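Long-range contacts in 432aa long hypothetical deoxyribodipyrimidine photolyase (Sulfolobus tokodaii, PDB 2E0I), which probably repairs cyclobutane pyrimidine dimers in DNA with light energy, carrying one catalytic flavin-adenine dinucleotide and a second one proposed to harvest light: residues N43-E48 / G330-A335; L216-K221 / K337-D342. All coordinates share one frame; numbering follows the deposited sequence.

Interaction 1 brings loop 43-48 of the photolyase domain against helix 327-337; interaction 2 brings helix 217-221 against the loop that leaves that same helix. Their centres lie about 12 Å apart, and their segments alternate along the chain. They meet directly: S47 OG is 2.9 Å from L338 O, a probable hydrogen bond, and A335 CB packs 3.3 Å from Y341 CE2. Each contact serves mainly one flavin-adenine dinucleotide, interaction 1 the chain F molecule and interaction 2 the chain E molecule. Y341 ties the two sites together, since its OH is hydrogen-bonded to adenine N7A of chain F while its backbone lies beside flavin O4 of chain E.

Interaction 1: N43-E48 / G330-A335. With FAD (flavin-adenine dinucleotide), chain F.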
loop_
_atom_site.group_PDB
_atom_site.type_symbol
_atom_site.label_atom_id
_atom_site.label_comp_id
_atom_site.label_asym_id
_atom_site.label_seq_id
_atom_site.Cartn_x
_atom_site.Cartn_y
_atom_site.Cartn_z
ATOM N N ASN A 43 -3.507 -3.889 16.088
ATOM C CA ASN A 43 -2.684 -4.229 14.960
ATOM C C ASN A 43 -1.612 -3.145 14.997
ATOM O O ASN A 43 -1.888 -1.968 14.773
ATOM C CB ASN A 43 -3.504 -4.145 13.678
ATOM C CG ASN A 43 -2.664 -4.321 12.446
ATOM O OD1 ASN A 43 -1.437 -4.301 12.515
ATOM N ND2 ASN A 43 -3.314 -4.477 11.303
ATOM N N PRO A 44 -0.379 -3.521 15.325
ATOM C CA PRO A 44 0.664 -2.496 15.365
ATOM C C PRO A 44 0.881 -1.842 13.987
ATOM O O PRO A 44 1.345 -0.710 13.891
ATOM C CB PRO A 44 1.896 -3.280 15.831
ATOM C CG PRO A 44 1.316 -4.471 16.555
ATOM C CD PRO A 44 0.142 -4.844 15.705
ATOM N N TYR A 45 0.531 -2.558 12.926
ATOM C CA TYR A 45 0.735 -2.069 11.575
ATOM C C TYR A 45 -0.516 -1.474 10.943
ATOM O O TYR A 45 -0.604 -1.309 9.722
ATOM C CB TYR A 45 1.260 -3.217 10.712
ATOM C CG TYR A 45 2.694 -3.564 11.000
ATOM C CD1 TYR A 45 3.720 -3.080 10.191
ATOM C CD2 TYR A 45 3.035 -4.356 12.087
ATOM C CE1 TYR A 45 5.055 -3.380 10.454
ATOM C CE2 TYR A 45 4.365 -4.658 12.368
ATOM C CZ TYR A 45 5.367 -4.172 11.548
ATOM O OH TYR A 45 6.680 -4.485 11.805
ATOM N N LYS A 46 -1.484 -1.136 11.776
ATOM C CA LYS A 46 -2.730 -0.596 11.265
ATOM C C LYS A 46 -2.698 0.907 11.034
ATOM O O LYS A 46 -2.109 1.663 11.800
ATOM C CB LYS A 46 -3.880 -0.959 12.206
ATOM C CG LYS A 46 -5.186 -0.256 11.896
ATOM C CD LYS A 46 -6.202 -0.490 12.999
ATOM C CE LYS A 46 -7.351 0.508 12.929
ATOM N NZ LYS A 46 -8.384 0.274 14.000
ATOM N N SER A 47 -3.343 1.315 9.948
ATOM C CA SER A 47 -3.444 2.702 9.567
ATOM C C SER A 47 -4.916 3.103 9.687
ATOM O O SER A 47 -5.788 2.423 9.150
ATOM C CB SER A 47 -2.957 2.867 8.121
ATOM O OG SER A 47 -3.252 4.165 7.626
ATOM N N GLU A 48 -5.202 4.191 10.400
ATOM C CA GLU A 48 -6.586 4.635 10.532
ATOM C C GLU A 48 -7.090 5.120 9.181
ATOM O O GLU A 48 -8.238 4.872 8.812
ATOM C CB GLU A 48 -6.727 5.759 11.561
ATOM C CG GLU A 48 -6.650 5.332 13.017
ATOM C CD GLU A 48 -7.576 4.169 13.369
ATOM O OE1 GLU A 48 -8.712 4.098 12.835
ATOM O OE2 GLU A 48 -7.167 3.324 14.205
ATOM N N GLY A 330 10.858 2.686 10.294
ATOM C CA GLY A 330 10.187 3.520 9.320
ATOM C C GLY A 330 9.097 2.747 8.613
ATOM O O GLY A 330 8.025 3.276 8.363
ATOM N N GLU A 331 9.381 1.492 8.285
ATOM C CA GLU A 331 8.410 0.634 7.616
ATOM C C GLU A 331 7.127 0.591 8.426
ATOM O O GLU A 331 6.040 0.793 7.886
ATOM C CB GLU A 331 8.948 -0.788 7.492
ATOM C CG GLU A 331 7.950 -1.759 6.889
ATOM C CD GLU A 331 8.306 -3.225 7.124
ATOM O OE1 GLU A 331 7.627 -4.096 6.521
ATOM O OE2 GLU A 331 9.246 -3.504 7.908
ATOM N N ARG A 332 7.264 0.326 9.725
ATOM C CA ARG A 332 6.113 0.248 10.612
ATOM C C ARG A 332 5.407 1.586 10.757
ATOM O O ARG A 332 4.175 1.650 10.763
ATOM C CB ARG A 332 6.504 -0.250 12.000
ATOM C CG ARG A 332 5.370 -1.027 12.657
ATOM C CD ARG A 332 5.085 -0.599 14.072
ATOM N NE ARG A 332 6.213 -0.811 14.966
ATOM C CZ ARG A 332 6.306 -0.359 16.219
ATOM N NH1 ARG A 332 5.329 0.356 16.780
ATOM N NH2 ARG A 332 7.408 -0.618 16.912
ATOM N N TYR A 333 6.169 2.663 10.881
ATOM C CA TYR A 333 5.530 3.957 11.008
ATOM C C TYR A 333 4.659 4.257 9.780
ATOM O O TYR A 333 3.514 4.704 9.914
ATOM C CB TYR A 333 6.566 5.050 11.188
ATOM C CG TYR A 333 5.915 6.375 11.413
ATOM C CD1 TYR A 333 5.172 6.612 12.566
ATOM C CD2 TYR A 333 5.981 7.375 10.446
ATOM C CE1 TYR A 333 4.505 7.811 12.750
ATOM C CE2 TYR A 333 5.317 8.586 10.619
ATOM C CZ TYR A 333 4.581 8.792 11.773
ATOM O OH TYR A 333 3.920 9.979 11.942
ATOM N N PHE A 334 5.205 4.022 8.589
ATOM C CA PHE A 334 4.469 4.239 7.349
ATOM C C PHE A 334 3.212 3.390 7.313
ATOM O O PHE A 334 2.167 3.856 6.878
ATOM C CB PHE A 334 5.329 3.871 6.137
ATOM C CG PHE A 334 6.004 5.046 5.485
ATOM C CD1 PHE A 334 6.342 6.183 6.225
ATOM C CD2 PHE A 334 6.337 5.000 4.132
ATOM C CE1 PHE A 334 6.996 7.248 5.633
ATOM C CE2 PHE A 334 6.999 6.066 3.527
ATOM C CZ PHE A 334 7.329 7.193 4.283
ATOM N N ALA A 335 3.330 2.140 7.758
ATOM C CA ALA A 335 2.194 1.214 7.768
ATOM C C ALA A 335 1.083 1.811 8.619
ATOM O O ALA A 335 -0.108 1.516 8.464
ATOM C CB ALA A 335 2.618 -0.154 8.336
HETATM P PA FAD F . -2.756 -6.676 7.023
HETATM O O1A FAD F . -1.645 -5.818 6.554
HETATM O O2A FAD F . -3.955 -6.191 7.740
HETATM O O5B FAD F . -1.981 -7.295 8.292
HETATM C C5B FAD F . -2.506 -8.438 8.977
HETATM C C4B FAD F . -1.550 -8.936 10.065
HETATM O O4B FAD F . -0.201 -8.777 9.583
HETATM C C3B FAD F . -1.644 -8.084 11.331
HETATM O O3B FAD F . -1.178 -8.841 12.453
HETATM C C2B FAD F . -0.662 -6.961 11.000
HETATM O O2B FAD F . -0.200 -6.363 12.214
HETATM C C1B FAD F . 0.468 -7.793 10.392
HETATM N N9A FAD F . 1.393 -6.961 9.584
HETATM C C8A FAD F . 1.043 -6.125 8.609
HETATM N N7A FAD F . 2.127 -5.577 8.066
HETATM C C5A FAD F . 3.185 -6.069 8.700
HETATM C C6A FAD F . 4.558 -5.901 8.570
HETATM N N6A FAD F . 5.050 -5.053 7.672
HETATM N N1A FAD F . 5.381 -6.585 9.379
HETATM C C2A FAD F . 4.903 -7.406 10.299
HETATM N N3A FAD F . 3.602 -7.586 10.451
HETATM C C4A FAD F . 2.720 -6.944 9.673
HETATM N N1 FAD F . -9.330 -7.664 5.110
HETATM C C2 FAD F . -10.346 -8.458 5.657
HETATM O O2 FAD F . -10.765 -9.434 5.038
HETATM N N3 FAD F . -10.843 -8.162 6.931
HETATM C C4 FAD F . -10.320 -7.085 7.660
HETATM O O4 FAD F . -10.766 -6.826 8.777
HETATM C C4X FAD F . -9.298 -6.310 7.121
HETATM N N5 FAD F . -8.725 -5.274 7.871
HETATM C C5X FAD F . -7.680 -4.508 7.338
HETATM C C6 FAD F . -7.059 -3.543 8.125
HETATM C C7 FAD F . -5.959 -2.840 7.640
HETATM C C7M FAD F . -5.291 -1.787 8.528
HETATM C C8 FAD F . -5.486 -3.104 6.358
HETATM C C8M FAD F . -4.279 -2.351 5.795
HETATM C C9 FAD F . -6.113 -4.065 5.569
HETATM C C9A FAD F . -7.212 -4.770 6.053
HETATM N N10 FAD F . -7.817 -5.779 5.286
HETATM C C10 FAD F . -8.809 -6.594 5.848
HETATM C "C1'" FAD F . -7.360 -6.054 3.903
HETATM C "C2'" FAD F . -6.121 -6.948 3.852
HETATM O "O2'" FAD F . -5.100 -6.304 3.084
HETATM C "C3'" FAD F . -6.467 -8.311 3.244
HETATM O "O3'" FAD F . -7.400 -8.988 4.092
HETATM C "C4'" FAD F . -5.210 -9.169 3.082
HETATM O "O4'" FAD F . -5.535 -10.335 2.319
HETATM C "C5'" FAD F . -4.653 -9.588 4.446
HETATM O "O5'" FAD F . -3.228 -9.692 4.421
HETATM P P FAD F . -2.324 -8.426 4.839
HETATM O O1P FAD F . -0.928 -8.910 4.949
HETATM O O2P FAD F . -2.608 -7.289 3.937
HETATM O O3P FAD F . -2.874 -8.122 6.320
HETATM O O HOH W 1 8.640 -3.151 10.283
#
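The Y45 ring lies between R332 and the adenine of the chain F FAD. R332 CG sits over one face, 3.4 Å from the ring centroid and 21° off the normal, which meets the criteria for a CH-pi contact. On the opposite face the adenine runs along the ring, with Y45 CG 3.4 Å from C5A. Around the rim, A335 CB approaches CD1 at 3.6 Å near the ring plane, and a water lies in that plane at the hydroxyl. This water accepts from Y45 OH (2.8 Å) and donates to E331 OE2. The other oxygen of E331 grips the ligand: adenine N6A donates to OE1 over 3.0 Å, and N347 also bonds to OE1. The E331 chain is extended, with CG anti to the backbone N (chi1 176°), which carries the carboxylate from the helix to the adenine edge. R332 behaves differently: its chain bends at chi2 and chi3, laying its aliphatic part across the tyrosine at about a right angle and bringing CD to within 3.7 Å of P44 O.

The backbone that presents Y45 is a type I beta turn from N43 to K46. Y45 N also donates to N43 OD1 (2.7 Å) from 38° outside the carbonyl plane, forming an Asx turn. N43 OD1 also lies next to ribose O2B. Together these residues line part of the adenosine end of the chain F FAD pocket, a site at the junction of the photolyase and FAD-binding domains, consistent with an antenna-cofactor site.

Interaction 2: L216-K221 / K337-D342; sequences LSPHLK and KLVDYD. With FAD (flavin-adenine dinucleotide), chain E.
S217 and D340 face each other across the contact, each with its CB pointing at the other segment. S217 OG donates to D340 OD2 over 2.6 Å, using the anti lone pair of that carboxylate oxygen, the one turned away from OD1. The torsions explain the meeting: in D340 CG lies between the backbone N and the carbonyl carbon (chi1 60°), and S217 OG takes the same position about its CA-CB bond (chi1 49°), bringing the hydroxyl to the acid. R312 forms a salt bridge to the same OD2, so two donors hold this oxygen. P218 crosses D340 obliquely, its N 3.4 Å from D340 CB. P218 CB also touches V339 CG1 at 4.1 Å.

One turn on, K221 bends at chi2 and passes along the backbone of the loop. Its NZ makes a weak hydrogen bond to Y341 O, and its stronger partner is O2' of the chain F FAD. NZ also donates to a water at 2.7 Å, which reaches D342 OD2 through a weak bond; K221 NZ and D342 OD2 themselves stay 5.0 Å apart. D342 uses OD1 to cap I345 N at the start of helix 343-353.

Replacing D340 by an alanine removes the carboxylate, which would probably leave S217 OG without its acceptor and R312 without its charge partner, and the loop beside flavin N3 and O4 less firmly placed.

Both segments bind the chain E FAD through backbone groups: L216 N and S217 N donate to phosphate O1P, D340 O accepts from flavin N3 (2.9 Å), and D342 N donates to O4 (3.2 Å). This donor-acceptor pattern matches the pyrimidine edge of the isoalloxazine. The S217-D340 bond joins the segment that meets the phosphate to the one that meets the flavin edge, which probably helps hold the two binding elements in place relative to each other.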
loop_
_atom_site.group_PDB
_atom_site.type_symbol
_atom_site.label_atom_id
_atom_site.label_comp_id
_atom_site.label_asym_id
_atom_site.label_seq_id
_atom_site.Cartn_x
_atom_site.Cartn_y
_atom_site.Cartn_z
ATOM N N LEU A 216 -3.690 6.700 -7.298
ATOM C CA LEU A 216 -4.450 5.469 -7.451
ATOM C C LEU A 216 -4.096 4.328 -6.504
ATOM O O LEU A 216 -4.883 3.391 -6.357
ATOM C CB LEU A 216 -4.315 4.945 -8.880
ATOM C CG LEU A 216 -5.223 5.471 -9.991
ATOM C CD1 LEU A 216 -4.754 4.884 -11.298
ATOM C CD2 LEU A 216 -6.675 5.083 -9.740
ATOM N N SER A 217 -2.928 4.398 -5.868
ATOM C CA SER A 217 -2.473 3.322 -4.980
ATOM C C SER A 217 -3.530 2.761 -4.022
ATOM O O SER A 217 -3.744 1.549 -3.957
ATOM C CB SER A 217 -1.253 3.777 -4.195
ATOM O OG SER A 217 -1.504 5.047 -3.629
ATOM N N PRO A 218 -4.222 3.628 -3.268
ATOM C CA PRO A 218 -5.219 3.048 -2.366
ATOM C C PRO A 218 -6.324 2.271 -3.107
ATOM O O PRO A 218 -6.820 1.247 -2.628
ATOM C CB PRO A 218 -5.731 4.267 -1.601
ATOM C CG PRO A 218 -5.579 5.358 -2.592
ATOM C CD PRO A 218 -4.260 5.101 -3.235
ATOM N N HIS A 219 -6.699 2.736 -4.288
ATOM C CA HIS A 219 -7.733 2.053 -5.056
ATOM C C HIS A 219 -7.234 0.706 -5.609
ATOM O O HIS A 219 -7.998 -0.268 -5.697
ATOM C CB HIS A 219 -8.210 2.964 -6.183
ATOM C CG HIS A 219 -9.045 4.108 -5.709
ATOM N ND1 HIS A 219 -10.399 3.993 -5.477
ATOM C CD2 HIS A 219 -8.712 5.374 -5.363
ATOM C CE1 HIS A 219 -10.865 5.138 -5.010
ATOM N NE2 HIS A 219 -9.861 5.993 -4.931
ATOM N N LEU A 220 -5.954 0.650 -5.977
ATOM C CA LEU A 220 -5.362 -0.585 -6.490
ATOM C C LEU A 220 -5.168 -1.563 -5.325
ATOM O O LEU A 220 -5.551 -2.730 -5.406
ATOM C CB LEU A 220 -4.015 -0.293 -7.164
ATOM C CG LEU A 220 -4.063 0.565 -8.436
ATOM C CD1 LEU A 220 -2.663 0.970 -8.820
ATOM C CD2 LEU A 220 -4.749 -0.191 -9.571
ATOM N N LYS A 221 -4.593 -1.070 -4.234
ATOM C CA LYS A 221 -4.348 -1.878 -3.051
ATOM C C LYS A 221 -5.640 -2.494 -2.513
ATOM O O LYS A 221 -5.656 -3.667 -2.139
ATOM C CB LYS A 221 -3.661 -1.016 -1.981
ATOM C CG LYS A 221 -4.116 -1.251 -0.540
ATOM C CD LYS A 221 -3.619 -2.559 0.022
ATOM C CE LYS A 221 -4.223 -2.801 1.389
ATOM N NZ LYS A 221 -3.499 -3.897 2.101
ATOM N N LYS A 337 0.444 5.107 8.770
ATOM C CA LYS A 337 -0.146 6.316 8.213
ATOM C C LYS A 337 -0.667 6.231 6.794
ATOM O O LYS A 337 -1.654 6.880 6.460
ATOM C CB LYS A 337 0.868 7.448 8.290
ATOM C CG LYS A 337 1.298 7.789 9.700
ATOM C CD LYS A 337 0.121 8.327 10.474
ATOM C CE LYS A 337 0.545 8.994 11.757
ATOM N NZ LYS A 337 -0.469 10.047 12.096
ATOM N N LEU A 338 0.004 5.442 5.963
ATOM C CA LEU A 338 -0.381 5.289 4.563
ATOM C C LEU A 338 -1.827 4.844 4.330
ATOM O O LEU A 338 -2.293 3.851 4.885
ATOM C CB LEU A 338 0.575 4.307 3.874
ATOM C CG LEU A 338 1.779 4.818 3.072
ATOM C CD1 LEU A 338 2.092 6.275 3.369
ATOM C CD2 LEU A 338 2.962 3.919 3.376
ATOM N N VAL A 339 -2.543 5.596 3.507
ATOM C CA VAL A 339 -3.912 5.244 3.183
ATOM C C VAL A 339 -3.845 4.046 2.236
ATOM O O VAL A 339 -4.811 3.292 2.110
ATOM C CB VAL A 339 -4.644 6.409 2.455
ATOM C CG1 VAL A 339 -3.953 6.713 1.132
ATOM C CG2 VAL A 339 -6.099 6.041 2.193
ATOM N N ASP A 340 -2.692 3.873 1.582
ATOM C CA ASP A 340 -2.489 2.785 0.622
ATOM C C ASP A 340 -1.554 1.673 1.116
ATOM O O ASP A 340 -1.016 0.900 0.319
ATOM C CB ASP A 340 -1.939 3.350 -0.705
ATOM C CG ASP A 340 -0.600 4.081 -0.527
ATOM O OD1 ASP A 340 0.019 3.931 0.554
ATOM O OD2 ASP A 340 -0.157 4.800 -1.461
ATOM N N TYR A 341 -1.367 1.567 2.425
ATOM C CA TYR A 341 -0.460 0.554 2.946
ATOM C C TYR A 341 -0.554 -0.840 2.341
ATOM O O TYR A 341 -1.601 -1.491 2.376
ATOM C CB TYR A 341 -0.594 0.428 4.464
ATOM C CG TYR A 341 0.291 -0.660 5.029
ATOM C CD1 TYR A 341 -0.256 -1.794 5.626
ATOM C CD2 TYR A 341 1.678 -0.572 4.926
ATOM C CE1 TYR A 341 0.561 -2.813 6.108
ATOM C CE2 TYR A 341 2.500 -1.578 5.399
ATOM C CZ TYR A 341 1.936 -2.697 5.990
ATOM O OH TYR A 341 2.752 -3.696 6.462
ATOM N N ASP A 342 0.567 -1.289 1.793
ATOM C CA ASP A 342 0.667 -2.622 1.221
ATOM C C ASP A 342 1.922 -3.259 1.827
ATOM O O ASP A 342 3.044 -2.848 1.517
ATOM C CB ASP A 342 0.797 -2.543 -0.294
ATOM C CG ASP A 342 0.653 -3.899 -0.956
ATOM O OD1 ASP A 342 1.480 -4.807 -0.668
ATOM O OD2 ASP A 342 -0.302 -4.047 -1.762
HETATM P PA FAD E . 1.805 7.780 -9.162
HETATM O O1A FAD E . 0.686 8.587 -9.698
HETATM O O2A FAD E . 3.209 7.862 -9.620
HETATM O O5B FAD E . 1.380 6.426 -9.924
HETATM C C5B FAD E . 2.333 5.408 -10.241
HETATM C C4B FAD E . 1.745 4.030 -9.930
HETATM O O4B FAD E . 2.684 2.981 -10.222
HETATM C C3B FAD E . 1.420 3.936 -8.438
HETATM O O3B FAD E . 0.041 4.262 -8.249
HETATM C C2B FAD E . 1.601 2.438 -8.204
HETATM O O2B FAD E . 0.493 1.725 -8.758
HETATM C C1B FAD E . 2.859 2.186 -9.036
HETATM N N9A FAD E . 4.086 2.623 -8.330
HETATM C C8A FAD E . 4.727 3.781 -8.477
HETATM N N7A FAD E . 5.840 3.773 -7.746
HETATM C C5A FAD E . 5.910 2.600 -7.124
HETATM C C6A FAD E . 6.809 2.009 -6.242
HETATM N N6A FAD E . 7.913 2.646 -5.865
HETATM N N1A FAD E . 6.554 0.776 -5.780
HETATM C C2A FAD E . 5.472 0.110 -6.146
HETATM N N3A FAD E . 4.599 0.638 -6.986
HETATM C C4A FAD E . 4.787 1.868 -7.488
HETATM N N1 FAD E . 2.864 2.141 -2.526
HETATM C C2 FAD E . 1.740 1.489 -2.003
HETATM O O2 FAD E . 0.746 1.297 -2.699
HETATM N N3 FAD E . 1.722 1.100 -0.658
HETATM C C4 FAD E . 2.828 1.375 0.155
HETATM O O4 FAD E . 2.836 0.983 1.320
HETATM C C4X FAD E . 3.935 2.037 -0.366
HETATM N N5 FAD E . 4.994 2.382 0.480
HETATM C C5X FAD E . 6.125 3.031 -0.033
HETATM C C6 FAD E . 7.173 3.348 0.826
HETATM C C7 FAD E . 8.316 3.960 0.323
HETATM C C7M FAD E . 9.466 4.270 1.285
HETATM C C8 FAD E . 8.405 4.260 -1.035
HETATM C C8M FAD E . 9.661 4.907 -1.622
HETATM C C9 FAD E . 7.350 3.940 -1.885
HETATM C C9A FAD E . 6.204 3.317 -1.395
HETATM N N10 FAD E . 5.140 2.969 -2.247
HETATM C C10 FAD E . 3.966 2.420 -1.706
HETATM C "C1'" FAD E . 5.238 3.217 -3.708
HETATM C "C2'" FAD E . 4.732 4.558 -4.248
HETATM O "O2'" FAD E . 5.344 5.643 -3.545
HETATM C "C3'" FAD E . 3.208 4.681 -4.182
HETATM O "O3'" FAD E . 2.615 3.562 -4.846
HETATM C "C4'" FAD E . 2.723 5.961 -4.866
HETATM O "O4'" FAD E . 3.335 7.105 -4.263
HETATM C "C5'" FAD E . 1.202 6.093 -4.770
HETATM O "O5'" FAD E . 0.755 7.338 -5.319
HETATM P P FAD E . 0.231 7.450 -6.838
HETATM O O1P FAD E . -0.769 6.381 -7.056
HETATM O O2P FAD E . -0.188 8.854 -7.051
HETATM O O3P FAD E . 1.547 7.124 -7.711
HETATM O O HOH W 2 -1.891 -5.159 0.283
#